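Beta-glucoside phosphorylase BglX (Unidentified, PDB 5VQE) probably cleaves beta-glucosides by phosphorolysis, as a member of glycoside hydrolase family 3 that holds a 2-fluoroglucose in its barrel-domain pocket. Local coordinates at residues W143-I148 against T237-H242; N161-G166 against I192-G197; E303-S308 against T323-A328; E331-S334 against T339-R342; G425-E430 against W447-P452. All coordinates share one frame; numbering follows the deposited sequence.

Contact 1. Residues W143-I148 against T237-H242; sequences WTYEPI and TLMSAH. With G2F (2-deoxy-2-fluoro-alpha-D-glucopyranose), chain B.
The end of strand 143-144 and the inverse gamma turn centred on Y145 run past strand 237-240 without pairing, Y145 and M239 being nearest at 7.9 Å between CA atoms, and W143, Y145, T237 and M239 bridge the gap. The indole of W143 offers its N-H to T237: NE1 donates to OG1 over 3.0 Å, 13° out of the ring plane, with an N-H...O angle of 155°. That hydroxyl also bonds to T190 and T191, so several polar partners grip it. Two residues on, the bend of the M239 chain at chi3 (-74°) lays its methyl CE over one face of the Y145 ring, 3.8 Å from the centroid, a CH-pi contact. M239 CE also lies 3.5 Å from O4 of the 2-fluoroglucose, while M239 SD is 3.7 Å from its C3 and Y145 CD2 3.9 Å from its C6. The buried hydroxyl of T237 is thus satisfied behind the pocket, while methionine and tyrosine give the sugar an apolar wall that meets it by van der Waals contact.

Contact 2. Residues N161-G166 against I192-G197; sequences NVRTYG and IKHFPG. With G2F (2-deoxy-2-fluoro-alpha-D-glucopyranose), chain B.
R163, in the short 3-10 segment 162-163, reaches across toward K193 and H194, its guanidinium turned 60° from the imidazole plane and its NH2 3.9 Å from H194 CE1. E94 holds NE by a salt bridge. R163 NH2 donates to O3 of the 2-fluoroglucose over 3.2 Å, with the oxygen near the guanidinium plane. Next in sequence, T164 folds the loop back on itself: its OG1 donates to N161 O, and the bond it accepts from G166 N makes an ST turn. On the other segment the K193 chain is extended beyond CG, and NZ donates to O3 and O4 of the sugar, each over 3.0 Å; Y145 O and E146 also hold NZ. H194 NE2 meets O3 at 2.8 Å in a nearly straight bond, and D150 at ND1 probably helps fix the rotation of the ring. A water accepts from R163 NH2 and K193 NZ, linking the two side chains. Three side chains thus grip one sugar hydroxyl, consistent with a fixed placing of the sugar.

Contact 3. Residues E303-S308 against T323-A328; sequences EALPTS and TEDFKA
L305 and D325 meet at a slant, the leucine methyl CD1 lying against the flank of the aspartate: it is 3.4 Å from D325 OD1 and 3.6 Å from D325 CB. The leucine torsions, chi1 -61° and chi2 178°, carry CD1 out toward the second helix. The carboxylate beside it is not left without partners, since R301 forms a salt bridge with OD1 and the backbone N of L320 bonds to OD2. Beside the same methyl, A328 turns its own inward, with CB 4.3 Å from L305 CD1. P306 adds its ring, CG standing 4.1 Å from the carbonyl oxygen of A328. The small alanine faces the leucine where the backbones come nearest, L305 and A328 CA atoms being 7.0 Å apart. The axes of the two helical segments approach to 9.1 Å with a crossing angle of -55°, and the first is kinked at P306. L305 also packs on Y295 of helix 293-296 and on L316, in the barrel-domain strand 316-317 that lies between the two helices in sequence.

Contact 4. Residues E331-S334 against T339-R342; sequences EGLS and THER
L333 and H340 make the close part of this contact, the leucine methyl CD1 sitting over the centre of the imidazole. It stands 3.6 Å from the ring centroid and 5° off the normal, a CH-pi contact in which the forked end of the leucine lies flat across the face. With CG of L333 opposite its own backbone N (chi1 -178°), the branch swings out toward the second segment, and its other methyl, CD2, comes to 3.8 Å from H340 CE1. L333 CD1 also touches the backbone, 3.9 Å from T339 C, where the CA atoms of the two segments are nearest (L333 and T339). The other side is far looser. S334 turns its CB away, and H340 itself is exposed, with D30 of helix 30-36 touching it and L333 alike. T339 meanwhile looks to its own helix, its OG1 accepting from R342 N over 3.0 Å at an N-H...O angle of 154°. A backbone bond between G332 and L338 helps close the link. Together these features make two consecutive helices joined by a short loop, the second N-capped by T339, with a leucine near the end of helix 322-335 packed against the first turn of helix 340-356.

Contact 5. Residues G425-E430 against W447-P452; sequences GGYLSE and WFEEVP
Y427 and W447 both direct CG away from their carbonyl carbons, chi1 being near -60° in each, and their side chains run antiparallel, with the rings face to face and the phenol oxygen over the root of the indole, near W447 CG and CB. The phenol ring and the five-membered ring of the indole are 3.8 Å apart between centroids, with planes only 10° from parallel. Y427 CE1 comes within 3.5 Å of W447 CD2; the CD1 side of the phenol lies over the benzene part of the indole and the CZ and CE2 side over the pyrrole part, so the overlap is broad. Past the stack, the phenol oxygen reaches E449, whose chain bends at chi2. Y427 OH donates to E449 OE1 over 2.7 Å, meeting the anti side of the carboxylate and 35° out of its plane. W447 is also held from its own segment, its backbone N donating to E450 OE1, while K435 makes a cation-pi contact with its ring. The stack thus joins the loop before helix 429-441 to the end of edge strand 444-447. In topology this is a beta-alpha-beta crossover, running from strand 412-419 through the helix to its parallel neighbour 444-447.

In the fold
Contacts 1 and 2 lie deep in the chain and share one parallel sheet, where strands 191-195 and 237-244 are neighbours; both touch the bound sugar, contact 1 chiefly through apolar groups and contact 2 through charged and polar ones. Y145 O and K193 NZ, 2.7 Å apart, tie them directly. Contacts 3 and 4 share helix 322-335 toward the periphery, their centres about 11 Å apart: contact 3 is buried helix packing, contact 4 a partly open turn, and P306 CG touches G332 CA at 4.0 Å. Contact 5, in the separate mixed sheet region, lies about 58 Å between centres from contact 4 and relies on stacked aromatic rings.

Contact 1. Residues W143-I148 against T237-H242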
# COMPACT_ATOMS: atom_id res chain seq x y z
N TRP A 143 7.89 -10.40 6.29
CA TRP A 143 7.01 -10.46 5.12
C TRP A 143 6.37 -9.09 4.95
O TRP A 143 5.60 -8.67 5.80
CB TRP A 143 5.95 -11.54 5.33
CG TRP A 143 5.12 -11.91 4.13
CD1 TRP A 143 5.31 -11.53 2.83
CD2 TRP A 143 3.97 -12.76 4.14
NE1 TRP A 143 4.34 -12.10 2.03
CE2 TRP A 143 3.51 -12.86 2.82
CE3 TRP A 143 3.29 -13.46 5.15
CZ2 TRP A 143 2.39 -13.62 2.48
CZ3 TRP A 143 2.18 -14.20 4.81
CH2 TRP A 143 1.75 -14.29 3.48
N THR A 144 6.69 -8.39 3.87
CA THR A 144 6.02 -7.14 3.56
C THR A 144 5.00 -7.39 2.46
O THR A 144 5.31 -8.05 1.46
CB THR A 144 6.99 -6.03 3.15
OG1 THR A 144 6.26 -4.81 2.99
CG2 THR A 144 7.72 -6.34 1.85
N TYR A 145 3.78 -6.92 2.68
CA TYR A 145 2.70 -7.06 1.71
C TYR A 145 2.85 -6.01 0.62
O TYR A 145 1.94 -5.22 0.38
CB TYR A 145 1.34 -6.92 2.40
CG TYR A 145 0.87 -8.09 3.23
CD1 TYR A 145 1.23 -9.40 2.94
CD2 TYR A 145 0.00 -7.88 4.30
CE1 TYR A 145 0.76 -10.46 3.69
CE2 TYR A 145 -0.48 -8.94 5.05
CZ TYR A 145 -0.10 -10.22 4.74
OH TYR A 145 -0.59 -11.26 5.51
N GLU A 146 4.02 -5.97 -0.01
CA GLU A 146 4.35 -4.99 -1.03
C GLU A 146 5.39 -5.61 -1.95
O GLU A 146 6.10 -6.54 -1.54
CB GLU A 146 4.91 -3.70 -0.41
CG GLU A 146 4.25 -3.23 0.88
CD GLU A 146 2.91 -2.55 0.69
OE1 GLU A 146 2.60 -2.08 -0.43
OE2 GLU A 146 2.16 -2.47 1.70
N PRO A 147 5.55 -5.10 -3.18
CA PRO A 147 5.04 -3.86 -3.77
C PRO A 147 3.72 -3.97 -4.51
O PRO A 147 3.31 -5.01 -5.02
CB PRO A 147 6.14 -3.49 -4.76
CG PRO A 147 6.57 -4.82 -5.28
CD PRO A 147 6.52 -5.76 -4.08
N ILE A 148 3.05 -2.82 -4.56
CA ILE A 148 1.84 -2.64 -5.33
C ILE A 148 2.22 -2.45 -6.79
O ILE A 148 2.94 -1.50 -7.13
CB ILE A 148 1.03 -1.45 -4.81
CG1 ILE A 148 0.48 -1.79 -3.42
CG2 ILE A 148 -0.11 -1.07 -5.76
CD1 ILE A 148 -0.08 -0.62 -2.68
N THR A 237 5.87 -14.02 -2.99
CA THR A 237 4.46 -14.21 -2.69
C THR A 237 3.64 -13.24 -3.54
O THR A 237 4.16 -12.25 -4.06
CB THR A 237 4.14 -14.01 -1.20
OG1 THR A 237 4.06 -12.61 -0.88
CG2 THR A 237 5.20 -14.68 -0.30
N LEU A 238 2.36 -13.56 -3.67
CA LEU A 238 1.41 -12.79 -4.45
C LEU A 238 0.09 -12.73 -3.70
O LEU A 238 -0.33 -13.71 -3.09
CB LEU A 238 1.23 -13.42 -5.84
CG LEU A 238 0.16 -12.84 -6.78
CD1 LEU A 238 0.63 -12.98 -8.21
CD2 LEU A 238 -1.17 -13.56 -6.59
N MET A 239 -0.55 -11.57 -3.74
CA MET A 239 -1.82 -11.38 -3.04
C MET A 239 -2.95 -11.34 -4.06
O MET A 239 -2.99 -10.44 -4.92
CB MET A 239 -1.81 -10.11 -2.19
CG MET A 239 -3.09 -9.93 -1.39
SD MET A 239 -3.05 -8.51 -0.27
CE MET A 239 -1.98 -9.11 1.01
N SER A 240 -3.86 -12.30 -3.96
CA SER A 240 -5.03 -12.38 -4.83
C SER A 240 -6.19 -11.63 -4.18
O SER A 240 -6.64 -12.00 -3.09
CB SER A 240 -5.39 -13.84 -5.10
OG SER A 240 -6.43 -13.94 -6.06
N ALA A 241 -6.66 -10.58 -4.84
CA ALA A 241 -7.57 -9.64 -4.22
C ALA A 241 -8.98 -9.85 -4.74
O ALA A 241 -9.25 -10.74 -5.54
CB ALA A 241 -7.09 -8.21 -4.46
N HIS A 242 -9.89 -9.00 -4.27
CA HIS A 242 -11.32 -9.21 -4.49
C HIS A 242 -11.79 -8.46 -5.73
O HIS A 242 -12.77 -7.71 -5.72
CB HIS A 242 -12.08 -8.80 -3.24
CG HIS A 242 -11.43 -9.27 -1.98
ND1 HIS A 242 -11.02 -10.58 -1.80
CD2 HIS A 242 -11.09 -8.61 -0.85
CE1 HIS A 242 -10.47 -10.70 -0.61
NE2 HIS A 242 -10.49 -9.52 -0.01
C1 G2F B . -6.21 -6.09 1.69
C2 G2F B . -5.57 -4.88 0.94
C3 G2F B . -4.04 -5.14 0.84
C4 G2F B . -3.48 -5.39 2.27
C5 G2F B . -4.25 -6.60 2.89
C6 G2F B . -3.78 -6.86 4.38
O3 G2F B . -3.44 -3.95 0.38
O4 G2F B . -2.14 -5.78 2.13
O5 G2F B . -5.62 -6.27 2.95
O6 G2F B . -3.87 -5.66 5.09
F2 G2F B . -6.08 -4.78 -0.31

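Contact 2. Residues N161-G166 against I192-G197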
# COMPACT_ATOMS: atom_id res chain seq x y z
N ASN A 161 -4.07 5.24 -6.91
CA ASN A 161 -3.63 6.63 -6.70
C ASN A 161 -2.17 6.61 -6.25
O ASN A 161 -1.35 5.91 -6.86
CB ASN A 161 -4.61 7.29 -5.74
CG ASN A 161 -4.56 8.80 -5.81
OD1 ASN A 161 -3.95 9.47 -4.97
ND2 ASN A 161 -5.21 9.35 -6.83
N VAL A 162 -1.81 7.31 -5.17
CA VAL A 162 -0.41 7.42 -4.78
C VAL A 162 0.17 6.12 -4.26
O VAL A 162 1.38 6.06 -4.03
CB VAL A 162 -0.20 8.52 -3.72
CG1 VAL A 162 -0.54 9.88 -4.29
CG2 VAL A 162 -0.99 8.23 -2.45
N ARG A 163 -0.64 5.09 -4.04
CA ARG A 163 -0.10 3.80 -3.63
C ARG A 163 0.60 3.08 -4.78
O ARG A 163 1.30 2.08 -4.53
CB ARG A 163 -1.20 2.90 -3.06
CG ARG A 163 -1.84 3.43 -1.78
CD ARG A 163 -3.02 2.56 -1.37
NE ARG A 163 -2.61 1.31 -0.74
CZ ARG A 163 -3.36 0.21 -0.70
NH1 ARG A 163 -4.57 0.20 -1.25
NH2 ARG A 163 -2.90 -0.88 -0.11
N THR A 164 0.42 3.55 -6.01
CA THR A 164 1.03 2.96 -7.19
C THR A 164 2.26 3.76 -7.60
O THR A 164 2.50 4.88 -7.15
CB THR A 164 0.05 2.91 -8.36
OG1 THR A 164 -0.08 4.21 -8.94
CG2 THR A 164 -1.32 2.40 -7.94
N TYR A 165 3.04 3.16 -8.50
CA TYR A 165 4.11 3.85 -9.20
C TYR A 165 3.62 4.55 -10.46
O TYR A 165 4.41 4.82 -11.37
CB TYR A 165 5.24 2.86 -9.54
CG TYR A 165 5.89 2.26 -8.32
CD1 TYR A 165 6.58 3.06 -7.42
CD2 TYR A 165 5.81 0.90 -8.06
CE1 TYR A 165 7.17 2.52 -6.29
CE2 TYR A 165 6.40 0.35 -6.94
CZ TYR A 165 7.07 1.17 -6.06
OH TYR A 165 7.65 0.62 -4.94
N GLY A 166 2.33 4.87 -10.51
CA GLY A 166 1.79 5.64 -11.61
C GLY A 166 1.10 4.79 -12.65
O GLY A 166 0.61 3.69 -12.35
N ILE A 192 3.63 -9.20 -4.41
CA ILE A 192 3.06 -8.38 -5.47
C ILE A 192 1.54 -8.42 -5.37
O ILE A 192 0.94 -9.49 -5.20
CB ILE A 192 3.55 -8.84 -6.86
CG1 ILE A 192 3.36 -10.35 -7.07
CG2 ILE A 192 5.01 -8.42 -7.04
CD1 ILE A 192 3.78 -10.83 -8.47
N LYS A 193 0.92 -7.24 -5.44
CA LYS A 193 -0.52 -7.05 -5.27
C LYS A 193 -0.95 -5.88 -6.14
O LYS A 193 -0.11 -5.07 -6.54
CB LYS A 193 -0.87 -6.82 -3.79
CG LYS A 193 -0.35 -5.51 -3.19
CD LYS A 193 -0.62 -5.45 -1.68
CE LYS A 193 -0.36 -4.07 -1.11
NZ LYS A 193 -0.44 -4.02 0.39
N HIS A 194 -2.24 -5.77 -6.46
CA HIS A 194 -3.35 -6.64 -6.05
C HIS A 194 -3.86 -7.43 -7.27
O HIS A 194 -4.45 -6.85 -8.18
CB HIS A 194 -4.50 -5.81 -5.48
CG HIS A 194 -4.11 -4.93 -4.33
ND1 HIS A 194 -3.64 -3.65 -4.50
CD2 HIS A 194 -4.15 -5.14 -2.99
CE1 HIS A 194 -3.39 -3.11 -3.31
NE2 HIS A 194 -3.70 -3.99 -2.38
N PHE A 195 -3.64 -8.72 -7.29
CA PHE A 195 -3.96 -9.51 -8.47
C PHE A 195 -5.46 -9.78 -8.54
O PHE A 195 -6.07 -10.10 -7.51
CB PHE A 195 -3.17 -10.82 -8.43
CG PHE A 195 -3.55 -11.81 -9.50
CD1 PHE A 195 -4.47 -12.81 -9.24
CD2 PHE A 195 -2.94 -11.78 -10.75
CE1 PHE A 195 -4.81 -13.73 -10.21
CE2 PHE A 195 -3.28 -12.70 -11.72
CZ PHE A 195 -4.22 -13.67 -11.45
N PRO A 196 -6.09 -9.70 -9.72
CA PRO A 196 -5.58 -9.55 -11.09
C PRO A 196 -5.33 -8.12 -11.56
O PRO A 196 -5.05 -7.93 -12.75
CB PRO A 196 -6.69 -10.19 -11.92
CG PRO A 196 -7.91 -9.84 -11.20
CD PRO A 196 -7.53 -10.02 -9.74
N GLY A 197 -5.46 -7.13 -10.68
CA GLY A 197 -5.00 -5.79 -11.00
C GLY A 197 -6.00 -4.69 -10.73
O GLY A 197 -7.00 -4.56 -11.44
C1 G2F B . -6.21 -6.09 1.69
C2 G2F B . -5.57 -4.88 0.94
C3 G2F B . -4.04 -5.14 0.84
C4 G2F B . -3.48 -5.39 2.27
C5 G2F B . -4.25 -6.60 2.89
C6 G2F B . -3.78 -6.86 4.38
O3 G2F B . -3.44 -3.95 0.38
O4 G2F B . -2.14 -5.78 2.13
O5 G2F B . -5.62 -6.27 2.95
O6 G2F B . -3.87 -5.66 5.09
F2 G2F B . -6.08 -4.78 -0.31
O HOH W 1 -0.24 -1.26 1.39

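Contact 3. Residues E303-S308 against T323-A328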
# COMPACT_ATOMS: atom_id res chain seq x y z
N GLU A 303 -18.90 -21.49 2.47
CA GLU A 303 -18.36 -22.08 1.26
C GLU A 303 -17.09 -21.37 0.79
O GLU A 303 -16.19 -22.03 0.24
CB GLU A 303 -19.39 -22.01 0.12
CG GLU A 303 -20.66 -22.82 0.34
CD GLU A 303 -21.77 -22.43 -0.63
OE1 GLU A 303 -21.48 -21.70 -1.62
OE2 GLU A 303 -22.93 -22.84 -0.41
N ALA A 304 -16.99 -20.06 1.00
CA ALA A 304 -15.93 -19.27 0.38
C ALA A 304 -14.56 -19.64 0.93
O ALA A 304 -13.60 -19.79 0.17
CB ALA A 304 -16.19 -17.78 0.59
N LEU A 305 -14.44 -19.77 2.25
CA LEU A 305 -13.12 -19.94 2.85
C LEU A 305 -12.42 -21.19 2.34
O LEU A 305 -11.28 -21.07 1.86
CB LEU A 305 -13.26 -19.92 4.38
CG LEU A 305 -13.82 -18.60 4.94
CD1 LEU A 305 -13.98 -18.63 6.45
CD2 LEU A 305 -12.96 -17.39 4.57
N PRO A 306 -13.01 -22.39 2.37
CA PRO A 306 -12.32 -23.53 1.77
C PRO A 306 -12.20 -23.43 0.27
O PRO A 306 -11.23 -23.95 -0.30
CB PRO A 306 -13.18 -24.73 2.19
CG PRO A 306 -14.54 -24.15 2.44
CD PRO A 306 -14.30 -22.77 2.97
N THR A 307 -13.14 -22.76 -0.40
CA THR A 307 -13.09 -22.66 -1.85
C THR A 307 -11.91 -21.81 -2.30
O THR A 307 -11.28 -22.12 -3.32
CB THR A 307 -14.40 -22.09 -2.39
OG1 THR A 307 -15.47 -23.03 -2.17
CG2 THR A 307 -14.31 -21.78 -3.88
N SER A 308 -11.58 -20.74 -1.57
CA SER A 308 -10.39 -19.97 -1.92
C SER A 308 -9.17 -20.87 -1.96
O SER A 308 -8.38 -20.83 -2.91
CB SER A 308 -10.16 -18.82 -0.93
OG SER A 308 -11.16 -17.83 -1.06
N THR A 323 -13.93 -18.46 15.40
CA THR A 323 -14.49 -19.78 15.64
C THR A 323 -15.27 -20.26 14.42
O THR A 323 -15.10 -21.40 13.97
CB THR A 323 -15.39 -19.75 16.88
OG1 THR A 323 -14.61 -19.34 18.01
CG2 THR A 323 -16.00 -21.13 17.14
N GLU A 324 -16.11 -19.39 13.87
CA GLU A 324 -16.93 -19.76 12.72
C GLU A 324 -16.06 -20.04 11.50
O GLU A 324 -16.29 -21.03 10.79
CB GLU A 324 -17.93 -18.65 12.43
CG GLU A 324 -18.64 -18.78 11.10
CD GLU A 324 -19.77 -17.78 10.95
OE1 GLU A 324 -19.49 -16.57 10.82
OE2 GLU A 324 -20.94 -18.21 10.97
N ASP A 325 -15.07 -19.18 11.24
CA ASP A 325 -14.22 -19.36 10.07
C ASP A 325 -13.46 -20.67 10.13
O ASP A 325 -13.36 -21.39 9.13
CB ASP A 325 -13.26 -18.18 9.95
CG ASP A 325 -13.96 -16.91 9.48
OD1 ASP A 325 -15.18 -16.96 9.19
OD2 ASP A 325 -13.27 -15.86 9.39
N PHE A 326 -12.92 -21.01 11.30
CA PHE A 326 -12.16 -22.25 11.41
C PHE A 326 -13.08 -23.45 11.26
O PHE A 326 -12.73 -24.44 10.60
CB PHE A 326 -11.41 -22.32 12.73
CG PHE A 326 -10.41 -23.43 12.80
CD1 PHE A 326 -9.27 -23.38 12.02
CD2 PHE A 326 -10.61 -24.52 13.62
CE1 PHE A 326 -8.34 -24.41 12.06
CE2 PHE A 326 -9.67 -25.55 13.68
CZ PHE A 326 -8.54 -25.49 12.89
N LYS A 327 -14.27 -23.39 11.86
CA LYS A 327 -15.26 -24.44 11.67
C LYS A 327 -15.63 -24.60 10.20
O LYS A 327 -15.81 -25.73 9.73
CB LYS A 327 -16.50 -24.14 12.52
CG LYS A 327 -17.72 -24.99 12.20
CD LYS A 327 -18.78 -24.82 13.30
CE LYS A 327 -20.12 -25.44 12.91
NZ LYS A 327 -21.20 -25.06 13.86
N ALA A 328 -15.74 -23.49 9.46
CA ALA A 328 -16.02 -23.59 8.03
C ALA A 328 -14.91 -24.33 7.30
O ALA A 328 -15.18 -25.12 6.38
CB ALA A 328 -16.19 -22.19 7.43

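Contact 4. Residues E331-S334 against T339-R342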
# COMPACT_ATOMS: atom_id res chain seq x y z
N GLU A 331 -15.18 -28.11 8.20
CA GLU A 331 -16.29 -28.75 7.50
C GLU A 331 -16.05 -28.80 6.00
O GLU A 331 -16.45 -29.78 5.35
CB GLU A 331 -17.59 -28.02 7.83
CG GLU A 331 -18.00 -28.26 9.28
CD GLU A 331 -19.25 -27.50 9.70
OE1 GLU A 331 -19.83 -26.78 8.86
OE2 GLU A 331 -19.64 -27.63 10.88
N GLY A 332 -15.40 -27.77 5.43
CA GLY A 332 -15.03 -27.82 4.03
C GLY A 332 -14.07 -28.95 3.71
O GLY A 332 -14.18 -29.59 2.66
N LEU A 333 -13.12 -29.22 4.61
CA LEU A 333 -12.22 -30.35 4.43
C LEU A 333 -12.97 -31.67 4.56
O LEU A 333 -12.77 -32.59 3.75
CB LEU A 333 -11.08 -30.28 5.45
CG LEU A 333 -10.01 -31.36 5.38
CD1 LEU A 333 -9.28 -31.32 4.03
CD2 LEU A 333 -9.02 -31.22 6.53
N SER A 334 -13.85 -31.80 5.55
CA SER A 334 -14.49 -33.09 5.76
C SER A 334 -15.48 -33.43 4.66
O SER A 334 -15.61 -34.60 4.29
CB SER A 334 -15.17 -33.15 7.13
OG SER A 334 -15.97 -32.00 7.36
N THR A 339 -9.92 -30.37 -0.68
CA THR A 339 -9.37 -31.72 -0.66
C THR A 339 -8.17 -31.79 0.27
O THR A 339 -7.45 -30.80 0.48
CB THR A 339 -8.97 -32.17 -2.06
OG1 THR A 339 -7.86 -31.39 -2.52
CG2 THR A 339 -10.13 -31.99 -3.03
N HIS A 340 -7.96 -32.97 0.85
CA HIS A 340 -6.79 -33.21 1.68
C HIS A 340 -5.51 -33.03 0.89
O HIS A 340 -4.47 -32.65 1.44
CB HIS A 340 -6.84 -34.61 2.28
CG HIS A 340 -7.86 -34.77 3.35
ND1 HIS A 340 -7.55 -34.72 4.69
CD2 HIS A 340 -9.20 -34.96 3.28
CE1 HIS A 340 -8.65 -34.88 5.40
NE2 HIS A 340 -9.67 -35.03 4.57
N GLU A 341 -5.56 -33.31 -0.41
CA GLU A 341 -4.37 -33.22 -1.25
C GLU A 341 -4.01 -31.76 -1.52
O GLU A 341 -2.83 -31.38 -1.52
CB GLU A 341 -4.60 -34.00 -2.54
CG GLU A 341 -4.67 -35.53 -2.35
CD GLU A 341 -6.04 -36.06 -1.88
OE1 GLU A 341 -7.03 -35.30 -1.83
OE2 GLU A 341 -6.11 -37.27 -1.55
N ARG A 342 -5.02 -30.92 -1.72
CA ARG A 342 -4.78 -29.49 -1.89
C ARG A 342 -4.39 -28.83 -0.57
O ARG A 342 -3.56 -27.91 -0.55
CB ARG A 342 -6.03 -28.86 -2.49
CG ARG A 342 -5.99 -27.37 -2.65
CD ARG A 342 -4.97 -26.86 -3.66
NE ARG A 342 -4.70 -25.48 -3.31
CZ ARG A 342 -3.50 -24.93 -3.15
NH1 ARG A 342 -2.40 -25.61 -3.38
NH2 ARG A 342 -3.42 -23.66 -2.78

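Contact 5. Residues G425-E430 against W447-P452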
# COMPACT_ATOMS: atom_id res chain seq x y z
N GLY A 425 -7.51 19.39 16.79
CA GLY A 425 -7.25 20.80 16.62
C GLY A 425 -7.58 21.35 15.25
O GLY A 425 -7.49 22.56 15.05
N GLY A 426 -7.95 20.49 14.30
CA GLY A 426 -8.39 20.93 13.00
C GLY A 426 -7.31 21.02 11.94
O GLY A 426 -7.63 20.94 10.74
N TYR A 427 -6.05 21.19 12.32
CA TYR A 427 -4.98 21.44 11.36
C TYR A 427 -3.96 20.31 11.38
O TYR A 427 -3.50 19.90 12.45
CB TYR A 427 -4.30 22.79 11.63
CG TYR A 427 -5.23 23.96 11.42
CD1 TYR A 427 -5.75 24.25 10.17
CD2 TYR A 427 -5.60 24.78 12.48
CE1 TYR A 427 -6.61 25.31 9.98
CE2 TYR A 427 -6.46 25.85 12.30
CZ TYR A 427 -6.96 26.11 11.05
OH TYR A 427 -7.81 27.18 10.87
N LEU A 428 -3.62 19.82 10.20
CA LEU A 428 -2.59 18.80 10.07
C LEU A 428 -1.26 19.31 10.62
O LEU A 428 -0.87 20.46 10.40
CB LEU A 428 -2.41 18.43 8.60
CG LEU A 428 -3.61 17.85 7.87
CD1 LEU A 428 -3.41 17.96 6.37
CD2 LEU A 428 -3.81 16.40 8.27
N SER A 429 -0.56 18.43 11.34
CA SER A 429 0.77 18.79 11.83
C SER A 429 1.66 19.28 10.70
O SER A 429 2.41 20.25 10.86
CB SER A 429 1.40 17.58 12.53
OG SER A 429 2.68 17.91 13.03
N GLU A 430 1.58 18.65 9.53
CA GLU A 430 2.46 19.04 8.44
C GLU A 430 2.08 20.40 7.86
O GLU A 430 2.95 21.12 7.35
CB GLU A 430 2.45 17.97 7.35
CG GLU A 430 3.20 16.70 7.73
CD GLU A 430 2.45 15.86 8.73
OE1 GLU A 430 1.22 15.98 8.84
OE2 GLU A 430 3.12 15.07 9.43
N TRP A 447 -4.56 31.45 8.61
CA TRP A 447 -5.45 30.41 8.12
C TRP A 447 -6.71 31.03 7.54
O TRP A 447 -7.16 32.09 7.98
CB TRP A 447 -5.85 29.45 9.24
CG TRP A 447 -4.75 28.70 9.96
CD1 TRP A 447 -4.34 28.90 11.25
CD2 TRP A 447 -3.99 27.59 9.46
NE1 TRP A 447 -3.35 28.00 11.57
CE2 TRP A 447 -3.12 27.19 10.50
CE3 TRP A 447 -3.94 26.92 8.24
CZ2 TRP A 447 -2.21 26.14 10.35
CZ3 TRP A 447 -3.04 25.88 8.10
CH2 TRP A 447 -2.19 25.50 9.14
N PHE A 448 -7.31 30.33 6.57
CA PHE A 448 -8.57 30.78 5.98
C PHE A 448 -9.60 31.09 7.05
O PHE A 448 -10.38 32.05 6.93
CB PHE A 448 -9.12 29.70 5.05
CG PHE A 448 -10.38 30.08 4.34
CD1 PHE A 448 -11.62 29.64 4.80
CD2 PHE A 448 -10.34 30.88 3.22
CE1 PHE A 448 -12.79 30.00 4.14
CE2 PHE A 448 -11.50 31.25 2.56
CZ PHE A 448 -12.73 30.80 3.02
N GLU A 449 -9.65 30.27 8.10
CA GLU A 449 -10.66 30.39 9.13
C GLU A 449 -10.50 31.64 9.98
O GLU A 449 -11.45 32.04 10.66
CB GLU A 449 -10.64 29.13 10.01
CG GLU A 449 -11.10 27.83 9.30
CD GLU A 449 -10.13 27.32 8.23
OE1 GLU A 449 -8.90 27.49 8.37
OE2 GLU A 449 -10.61 26.73 7.24
N GLU A 450 -9.34 32.30 9.92
CA GLU A 450 -9.02 33.42 10.81
C GLU A 450 -9.39 34.78 10.25
O GLU A 450 -9.36 35.76 11.00
CB GLU A 450 -7.52 33.45 11.12
CG GLU A 450 -6.99 32.26 11.86
CD GLU A 450 -5.53 32.42 12.22
OE1 GLU A 450 -4.70 32.63 11.31
OE2 GLU A 450 -5.22 32.36 13.43
N VAL A 451 -9.70 34.89 8.96
CA VAL A 451 -9.83 36.20 8.34
C VAL A 451 -11.17 36.28 7.63
O VAL A 451 -11.81 35.25 7.36
CB VAL A 451 -8.67 36.49 7.35
CG1 VAL A 451 -7.36 36.58 8.10
CG2 VAL A 451 -8.62 35.43 6.27
N PRO A 452 -11.64 37.49 7.33
CA PRO A 452 -12.93 37.64 6.65
C PRO A 452 -12.86 37.14 5.21
O PRO A 452 -11.79 36.95 4.63
CB PRO A 452 -13.19 39.15 6.68
CG PRO A 452 -12.22 39.69 7.71
CD PRO A 452 -11.05 38.80 7.67